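Local atomic coordinates of PRD-containing transcription regulator (Lactobacillus casei, PDB entry 3NUF), a protein that probably regulates transcription through its PRD, an all-helical module that in related regulators responds to phosphorylation by the sugar phosphotransferase system. Residues I59-R64 and G98-A103; D88-V93 and Y106-H111. All blocks are in the same frame, centred on the assembly; numbering follows the deposited sequence. Where two conformers were deposited one is given.

In the fold
The chain runs through helices 13-21 and 25-41 before reaching helix 48-67, whose segment 59-64 opens contact 1. A long excursion of 33 residues, including all of helix 84-97, returns to close that contact at 98-103, the connection leading to helix 104-115. Contact 2 starts within this excursion, at 88-93, and closes beyond it at 106-111, bringing two consecutive helices together with 12 residues between its segments. The segments therefore alternate and the two closures cross, tying the last three helices of the PRD together. The centres lie 11 Å apart, and the contacts meet directly where Met61 SE approaches Leu108 CD2 at 4.1 Å.

Contact 1: I59-R64 and G98-A103; sequences IEMLGR and GHLEVA. With EDO (1,2-ethanediol), chain F.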
ATOM      1  N   ILE A  59       1.556  -3.197  -6.264  1.00 12.23           N
ATOM      2  CA  ILE A  59       2.150  -4.117  -7.228  1.00 12.53           C
ATOM      3  C   ILE A  59       3.584  -3.763  -7.571  1.00 11.41           C
ATOM      4  O   ILE A  59       4.451  -4.660  -7.636  1.00 11.92           O
ATOM      5  CB  ILE A  59       1.271  -4.212  -8.484  1.00 15.16           C
ATOM      6  CG1 ILE A  59      -0.027  -4.949  -8.112  1.00 16.18           C
ATOM      7  CG2 ILE A  59       1.982  -4.946  -9.632  1.00 16.05           C
ATOM      8  CD1 ILE A  59      -1.153  -4.891  -9.217  1.00 18.46           C
ATOM      9  N   GLU A  60       3.855  -2.476  -7.744  0.50 12.22           N
ATOM     10  CA  GLU A  60       5.213  -2.031  -7.982  0.50 12.21           C
ATOM     11  C   GLU A  60       6.160  -2.371  -6.815  0.50 11.91           C
ATOM     12  O   GLU A  60       7.260  -2.875  -7.020  0.50 12.40           O
ATOM     13  CB  GLU A  60       5.220  -0.518  -8.261  0.50 15.05           C
ATOM     14  CG  GLU A  60       6.609   0.067  -8.386  0.50 15.25           C
ATOM     15  CD  GLU A  60       6.604   1.604  -8.507  0.50 18.11           C
ATOM     16  OE1 GLU A  60       5.943   2.063  -9.473  0.50 19.82           O
ATOM     17  OE2 GLU A  60       7.216   2.332  -7.659  0.50 16.62           O
HETATM   18  N   MSE A  61       5.701  -2.116  -5.598  1.00 12.08           N
HETATM   19  CA  MSE A  61       6.490  -2.453  -4.383  1.00 11.75           C
HETATM   20  C   MSE A  61       6.738  -3.959  -4.264  1.00 10.67           C
HETATM   21  O   MSE A  61       7.838  -4.391  -3.969  1.00 11.34           O
HETATM   22  CB  MSE A  61       5.774  -1.979  -3.128  1.00 11.43           C
HETATM   23  CG  MSE A  61       5.653  -0.476  -2.976  1.00 11.65           C
HETATM   24 SE   MSE A  61       4.603   0.064  -1.450  0.75 11.98          SE
HETATM   25  CE  MSE A  61       5.703  -0.771  -0.147  1.00 17.18           C
ATOM     26  N   LEU A  62       5.695  -4.772  -4.469  1.00 10.72           N
ATOM     27  CA  LEU A  62       5.849  -6.208  -4.472  1.00 10.47           C
ATOM     28  C   LEU A  62       6.850  -6.641  -5.516  1.00 10.86           C
ATOM     29  O   LEU A  62       7.735  -7.459  -5.284  1.00 10.86           O
ATOM     30  CB  LEU A  62       4.468  -6.863  -4.631  1.00 12.22           C
ATOM     31  CG  LEU A  62       4.411  -8.391  -4.630  1.00 13.20           C
ATOM     32  CD1 LEU A  62       4.908  -8.907  -3.298  1.00 15.27           C
ATOM     33  CD2 LEU A  62       2.953  -8.837  -4.973  1.00 15.66           C
ATOM     34  N   GLY A  63       6.757  -6.048  -6.689  1.00 11.79           N
ATOM     35  CA  GLY A  63       7.726  -6.348  -7.730  1.00 12.16           C
ATOM     36  C   GLY A  63       9.145  -6.073  -7.314  1.00 11.81           C
ATOM     37  O   GLY A  63      10.065  -6.887  -7.528  1.00 12.79           O
ATOM     38  N   ARG A  64       9.379  -4.947  -6.670  1.00 10.75           N
ATOM     39  CA  ARG A  64      10.725  -4.561  -6.206  1.00 12.41           C
ATOM     40  C   ARG A  64      11.215  -5.458  -5.105  1.00 11.28           C
ATOM     41  O   ARG A  64      12.396  -5.790  -5.049  1.00 11.89           O
ATOM     42  CB  ARG A  64      10.861  -3.094  -5.680  1.00 14.63           C
ATOM     43  CG  ARG A  64      11.126  -2.082  -6.668  1.00 21.28           C
ATOM     44  CD  ARG A  64      11.585  -0.804  -6.004  1.00 14.01           C
ATOM     45  NE  ARG A  64      10.505  -0.137  -5.316  1.00 12.87           N
ATOM     46  CZ  ARG A  64       9.501   0.491  -5.889  1.00 12.65           C
ATOM     47  NH1 ARG A  64       9.415   0.542  -7.224  1.00 16.58           N
ATOM     48  NH2 ARG A  64       8.610   1.103  -5.171  1.00 14.37           N
ATOM     49  N   GLY A  98       8.372  -7.326   3.122  1.00 10.62           N
ATOM     50  CA  GLY A  98       9.726  -7.803   3.268  1.00 10.82           C
ATOM     51  C   GLY A  98      10.598  -7.482   2.070  1.00 10.85           C
ATOM     52  O   GLY A  98      10.109  -7.143   0.995  1.00 10.35           O
ATOM     53  N   HIS A  99      11.904  -7.587   2.269  1.00  9.97           N
ATOM     54  CA  HIS A  99      12.914  -7.336   1.232  1.00  9.11           C
ATOM     55  C   HIS A  99      12.782  -5.980   0.566  1.00  9.75           C
ATOM     56  O   HIS A  99      13.085  -5.832  -0.634  1.00 11.30           O
ATOM     57  CB  HIS A  99      12.881  -8.461   0.173  1.00 11.21           C
ATOM     58  CG  HIS A  99      13.258  -9.772   0.734  1.00 10.39           C
ATOM     59  ND1 HIS A  99      12.337 -10.725   1.061  1.00 11.52           N
ATOM     60  CD2 HIS A  99      14.468 -10.281   1.054  1.00 10.18           C
ATOM     61  CE1 HIS A  99      12.973 -11.784   1.547  1.00 12.30           C
ATOM     62  NE2 HIS A  99      14.274 -11.550   1.530  1.00 11.12           N
ATOM     63  N   LEU A 100      12.361  -4.996   1.331  1.00  9.52           N
ATOM     64  CA  LEU A 100      12.279  -3.638   0.902  1.00  9.82           C
ATOM     65  C   LEU A 100      13.032  -2.721   1.809  1.00 12.03           C
ATOM     66  O   LEU A 100      13.191  -3.002   2.996  1.00 13.00           O
ATOM     67  CB  LEU A 100      10.823  -3.181   0.840  1.00  9.48           C
ATOM     68  CG  LEU A 100       9.962  -3.792  -0.277  1.00  9.62           C
ATOM     69  CD1 LEU A 100       8.490  -3.376  -0.107  1.00 12.46           C
ATOM     70  CD2 LEU A 100      10.503  -3.387  -1.661  1.00 10.94           C
ATOM     71  N   GLU A 101      13.423  -1.573   1.272  1.00 11.02           N
ATOM     72  CA  GLU A 101      14.024  -0.559   2.103  1.00  9.93           C
ATOM     73  C   GLU A 101      13.001   0.190   2.937  1.00 10.26           C
ATOM     74  O   GLU A 101      11.872   0.421   2.492  1.00 10.80           O
ATOM     75  CB  GLU A 101      14.781   0.443   1.239  1.00 12.49           C
ATOM     76  CG  GLU A 101      15.870  -0.220   0.410  1.00 13.94           C
ATOM     77  CD  GLU A 101      16.923  -0.998   1.194  1.00 16.30           C
ATOM     78  OE1 GLU A 101      17.402  -0.390   2.194  1.00 16.82           O
ATOM     79  OE2 GLU A 101      17.307  -2.142   0.800  1.00 15.70           O
ATOM     80  N   VAL A 102      13.389   0.565   4.145  1.00  9.45           N
ATOM     81  CA  VAL A 102      12.492   1.251   5.059  1.00  9.58           C
ATOM     82  C   VAL A 102      11.802   2.441   4.389  1.00 10.37           C
ATOM     83  O   VAL A 102      10.609   2.661   4.583  1.00 10.41           O
ATOM     84  CB  VAL A 102      13.227   1.719   6.363  1.00 10.56           C
ATOM     85  CG1 VAL A 102      12.354   2.641   7.228  1.00 12.17           C
ATOM     86  CG2 VAL A 102      13.655   0.494   7.174  1.00 13.32           C
ATOM     87  N   ALA A 103      12.568   3.231   3.658  1.00 10.83           N
ATOM     88  CA  ALA A 103      12.081   4.450   3.065  1.00  9.92           C
ATOM     89  C   ALA A 103      11.032   4.285   1.984  1.00 10.28           C
ATOM     90  O   ALA A 103      10.462   5.294   1.556  1.00 11.35           O
ATOM     91  CB  ALA A 103      13.278   5.294   2.564  1.00 12.08           C
TER
HETATM   92  C1  EDO F 307       4.018  -9.410  -8.833  1.00 34.09           C
HETATM   93  O1  EDO F 307       5.071 -10.344  -9.127  1.00 41.57           O
HETATM   94  C2  EDO F 307       4.518  -8.015  -8.486  1.00 33.85           C
HETATM   95  O2  EDO F 307       5.009  -7.292  -9.620  1.00 42.36           O
HETATM   96  O   HOH W   1      14.151  -5.453  -2.989  1.00 23.82           O
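Leu100, in the connection between the last two helices of this all-helical PRD fold, packs against Met61 (selenomethionine) and Arg64 on helix 48-67. Its CB is a stem; CG stands beside the backbone N (chi1 -70°) and forks toward the helix. One methyl, CD1, meets Met61 CE at 3.8 Å, the two side chains crossing at about a right angle. The other, CD2, rests 3.7 Å from the backbone oxygen Met61 O and 4.0 Å from Arg64 CB. One fork thus spans a helical turn.

Beyond CB, Arg64 bends at chi3 (-72°) and turns to acids. Its NE forms a salt bridge with Glu104. End-on, NH1 and NH2 both grip one oxygen of Glu60 in the conformer described; Arg64 NH1 lies 2.9 Å from Glu60 OE2, and that oxygen sits close to the guanidinium plane, but a second Glu60 conformer makes this grip less certain. An alanine here would keep the CB that touches Leu100, but Glu104 would probably be left without its cationic mate.

The backbones are joined through water. A single molecule donates to Arg64 O at 2.7 Å and to His99 O at 2.6 Å.

Contact 2: D88-V93 and Y106-H111; sequences DLADQV and YVLSIH. With EDO (1,2-ethanediol), chain G.
Ala90 and Ser109 mark the tight point of this helix-helix packing, their CA atoms only 5.2 Å apart. The short axes of 88-93 and 106-111 approach to 8.2 Å with 122° between their directions, so the helices are steeply inclined rather than side by side. Such closeness is consistent with the small side chains here: Ala90 CB points at the partner helix and lies 3.7 Å from the backbone Ser109 N, with Ser109 CB also in contact.

The hydroxyl of Ser109 turns back to its own helix. With OG between the backbone N and the carbonyl carbon (chi1 78°), it donates to Tyr106 O over 2.7 Å. It arrives in the carbonyl plane, on a lone pair, with a C=O...OG angle of 133°. The same oxygen receives a weak bond from Ser109 N, and the buried hydroxyl is satisfied without a partner across the interface.

Leu108, next to Ser109 in the chain, extends the packing to Val93, one turn on from Ala90 along the partner helix. Its CG, anti to the backbone N, passes beside Ala90 CB, and CD2 then reaches Val93 CB at 3.7 Å. The Leu108 and Val93 side chains cross at about a right angle, over backbones already farther apart.

Farther from the interface, helix 84-97 becomes polar and more exposed. Asp88, open to solvent, and Asp91 point away from the partner helix, while extended Gln92 carries its amide away to an ethanediol, probably from the crystallisation liquor; that bond is too short to read closely.

Neighbouring helices enclose the apolar side: Val93 also packs on Val35 and Leu38 of helix 25-41, whereas Leu108 also touches Leu54 of helix 48-67. With no strands in the fold, this steeply inclined pair of helices 84-97 and 104-115 is built into purely helical surroundings.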
ATOM      1  N   ASP A  88       3.122   5.281  10.020  1.00 11.75           N
ATOM      2  CA  ASP A  88       3.222   4.013  10.763  1.00 11.77           C
ATOM      3  C   ASP A  88       2.518   2.880   9.990  1.00 10.79           C
ATOM      4  O   ASP A  88       3.021   1.751   9.945  1.00 11.20           O
ATOM      5  CB  ASP A  88       2.596   4.133  12.152  1.00 13.93           C
ATOM      6  CG  ASP A  88       3.404   5.012  13.111  1.00 19.60           C
ATOM      7  OD1 ASP A  88       4.552   5.411  12.808  1.00 21.54           O
ATOM      8  OD2 ASP A  88       2.831   5.294  14.213  1.00 24.60           O
ATOM      9  N   LEU A  89       1.349   3.146   9.417  1.00 10.69           N
ATOM     10  CA  LEU A  89       0.676   2.125   8.617  1.00 11.11           C
ATOM     11  C   LEU A  89       1.554   1.764   7.424  1.00 11.18           C
ATOM     12  O   LEU A  89       1.701   0.571   7.086  1.00 11.69           O
ATOM     13  CB  LEU A  89      -0.716   2.593   8.183  1.00 12.66           C
ATOM     14  CG  LEU A  89      -1.750   2.727   9.269  1.00 17.19           C
ATOM     15  CD1 LEU A  89      -2.950   3.528   8.786  1.00 18.29           C
ATOM     16  CD2 LEU A  89      -2.178   1.313   9.689  1.00 20.03           C
ATOM     17  N   ALA A  90       2.116   2.759   6.741  1.00 10.73           N
ATOM     18  CA  ALA A  90       2.988   2.482   5.606  1.00 10.23           C
ATOM     19  C   ALA A  90       4.194   1.658   6.022  1.00  9.63           C
ATOM     20  O   ALA A  90       4.570   0.705   5.311  1.00  9.64           O
ATOM     21  CB  ALA A  90       3.420   3.772   4.950  1.00 11.49           C
ATOM     22  N   ASP A  91       4.819   2.000   7.156  1.00  9.47           N
ATOM     23  CA  ASP A  91       5.946   1.212   7.637  1.00  9.98           C
ATOM     24  C   ASP A  91       5.540  -0.244   7.882  1.00 11.11           C
ATOM     25  O   ASP A  91       6.279  -1.161   7.529  1.00 11.15           O
ATOM     26  CB  ASP A  91       6.489   1.833   8.937  1.00 11.19           C
ATOM     27  CG  ASP A  91       7.701   1.120   9.452  1.00 12.56           C
ATOM     28  OD1 ASP A  91       8.772   1.364   8.927  1.00 12.96           O
ATOM     29  OD2 ASP A  91       7.593   0.322  10.376  1.00 13.48           O
ATOM     30  N   GLN A  92       4.373  -0.455   8.463  1.00  9.87           N
ATOM     31  CA  GLN A  92       3.909  -1.816   8.719  1.00 10.65           C
ATOM     32  C   GLN A  92       3.766  -2.566   7.407  1.00 10.24           C
ATOM     33  O   GLN A  92       4.149  -3.745   7.311  1.00 10.91           O
ATOM     34  CB  GLN A  92       2.573  -1.793   9.444  1.00 11.74           C
ATOM     35  CG  GLN A  92       2.111  -3.171   9.812  1.00 16.30           C
ATOM     36  CD  GLN A  92       0.956  -3.193  10.790  1.00 19.32           C
ATOM     37  OE1 GLN A  92       0.604  -2.186  11.395  1.00 20.27           O
ATOM     38  NE2 GLN A  92       0.372  -4.375  10.955  1.00 24.58           N
ATOM     39  N   VAL A  93       3.223  -1.932   6.378  1.00  9.80           N
ATOM     40  CA  VAL A  93       3.061  -2.608   5.080  1.00  9.82           C
ATOM     41  C   VAL A  93       4.384  -2.973   4.442  1.00  9.33           C
ATOM     42  O   VAL A  93       4.603  -4.102   3.989  1.00 10.09           O
ATOM     43  CB  VAL A  93       2.254  -1.767   4.117  1.00  9.28           C
ATOM     44  CG1 VAL A  93       2.165  -2.413   2.674  1.00 11.82           C
ATOM     45  CG2 VAL A  93       0.836  -1.566   4.613  1.00 11.25           C
ATOM     46  N   TYR A 106       7.629   6.232   2.685  1.00  9.00           N
ATOM     47  CA  TYR A 106       7.231   7.639   2.441  1.00  9.70           C
ATOM     48  C   TYR A 106       6.218   7.797   1.343  1.00 10.45           C
ATOM     49  O   TYR A 106       5.114   8.337   1.545  1.00 10.98           O
ATOM     50  CB  TYR A 106       8.485   8.499   2.255  1.00 10.04           C
ATOM     51  CG  TYR A 106       9.408   8.518   3.445  1.00 10.88           C
ATOM     52  CD1 TYR A 106       8.950   9.000   4.657  1.00 12.61           C
ATOM     53  CD2 TYR A 106      10.721   8.036   3.376  1.00 11.51           C
ATOM     54  CE1 TYR A 106       9.778   8.990   5.742  1.00 10.93           C
ATOM     55  CE2 TYR A 106      11.537   8.020   4.458  1.00 11.16           C
ATOM     56  CZ  TYR A 106      11.074   8.476   5.650  1.00 12.79           C
ATOM     57  OH  TYR A 106      11.877   8.450   6.768  1.00 15.72           O
ATOM     58  N   VAL A 107       6.517   7.293   0.170  1.00 10.84           N
ATOM     59  CA  VAL A 107       5.561   7.418  -0.945  1.00 11.48           C
ATOM     60  C   VAL A 107       4.269   6.665  -0.595  1.00 12.98           C
ATOM     61  O   VAL A 107       3.167   7.156  -0.859  1.00 12.09           O
ATOM     62  CB  VAL A 107       6.156   6.958  -2.255  1.00 12.21           C
ATOM     63  CG1 VAL A 107       5.099   6.745  -3.348  1.00 13.87           C
ATOM     64  CG2 VAL A 107       7.185   7.984  -2.713  1.00 14.36           C
ATOM     65  N   LEU A 108       4.377   5.485   0.020  1.00 11.22           N
ATOM     66  CA  LEU A 108       3.165   4.738   0.400  1.00 11.05           C
ATOM     67  C   LEU A 108       2.313   5.510   1.396  1.00 10.81           C
ATOM     68  O   LEU A 108       1.077   5.508   1.293  1.00 11.95           O
ATOM     69  CB  LEU A 108       3.517   3.358   0.929  1.00  9.98           C
ATOM     70  CG  LEU A 108       2.319   2.527   1.427  1.00 10.58           C
ATOM     71  CD1 LEU A 108       1.296   2.266   0.328  1.00 11.12           C
ATOM     72  CD2 LEU A 108       2.801   1.207   2.034  1.00 11.75           C
ATOM     73  N   SER A 109       2.920   6.255   2.311  1.00 10.81           N
ATOM     74  CA  SER A 109       2.147   7.015   3.293  1.00 10.98           C
ATOM     75  C   SER A 109       1.179   8.007   2.678  1.00 11.37           C
ATOM     76  O   SER A 109       0.121   8.266   3.273  1.00 12.35           O
ATOM     77  CB  SER A 109       3.093   7.683   4.300  1.00 11.74           C
ATOM     78  OG  SER A 109       3.694   8.843   3.784  1.00 11.75           O
ATOM     79  N   ILE A 110       1.513   8.534   1.525  1.00 11.21           N
ATOM     80  CA  ILE A 110       0.616   9.508   0.891  1.00 12.38           C
ATOM     81  C   ILE A 110      -0.712   8.884   0.494  1.00 13.52           C
ATOM     82  O   ILE A 110      -1.736   9.569   0.519  1.00 14.70           O
ATOM     83  CB  ILE A 110       1.325  10.143  -0.322  1.00 13.92           C
ATOM     84  CG1 ILE A 110       2.632  10.801   0.084  1.00 16.88           C
ATOM     85  CG2 ILE A 110       0.427  11.161  -1.075  1.00 16.14           C
ATOM     86  CD1 ILE A 110       2.561  11.760   1.241  1.00 18.90           C
ATOM     87  N   HIS A 111      -0.743   7.615   0.152  1.00 13.05           N
ATOM     88  CA  HIS A 111      -1.982   6.941  -0.172  1.00 12.06           C
ATOM     89  C   HIS A 111      -2.875   6.916   1.049  1.00 14.40           C
ATOM     90  O   HIS A 111      -4.054   7.156   0.958  1.00 15.40           O
ATOM     91  CB  HIS A 111      -1.689   5.557  -0.687  1.00 12.93           C
ATOM     92  CG  HIS A 111      -0.974   5.536  -1.985  1.00 11.99           C
ATOM     93  ND1 HIS A 111      -1.590   5.215  -3.169  1.00 15.67           N
ATOM     94  CD2 HIS A 111       0.339   5.717  -2.279  1.00 12.71           C
ATOM     95  CE1 HIS A 111      -0.701   5.273  -4.147  1.00 16.18           C
ATOM     96  NE2 HIS A 111       0.480   5.581  -3.645  1.00 14.96           N
TER
HETATM   97  C1  EDO G 308       1.068  -8.010   9.954  1.00 30.85           C
HETATM   98  O1  EDO G 308       0.579  -6.667  10.012  1.00 42.07           O
HETATM   99  C2  EDO G 308       2.552  -7.967  10.191  1.00 29.45           C
HETATM  100  O2  EDO G 308       3.227  -8.589   9.089  1.00 38.09           O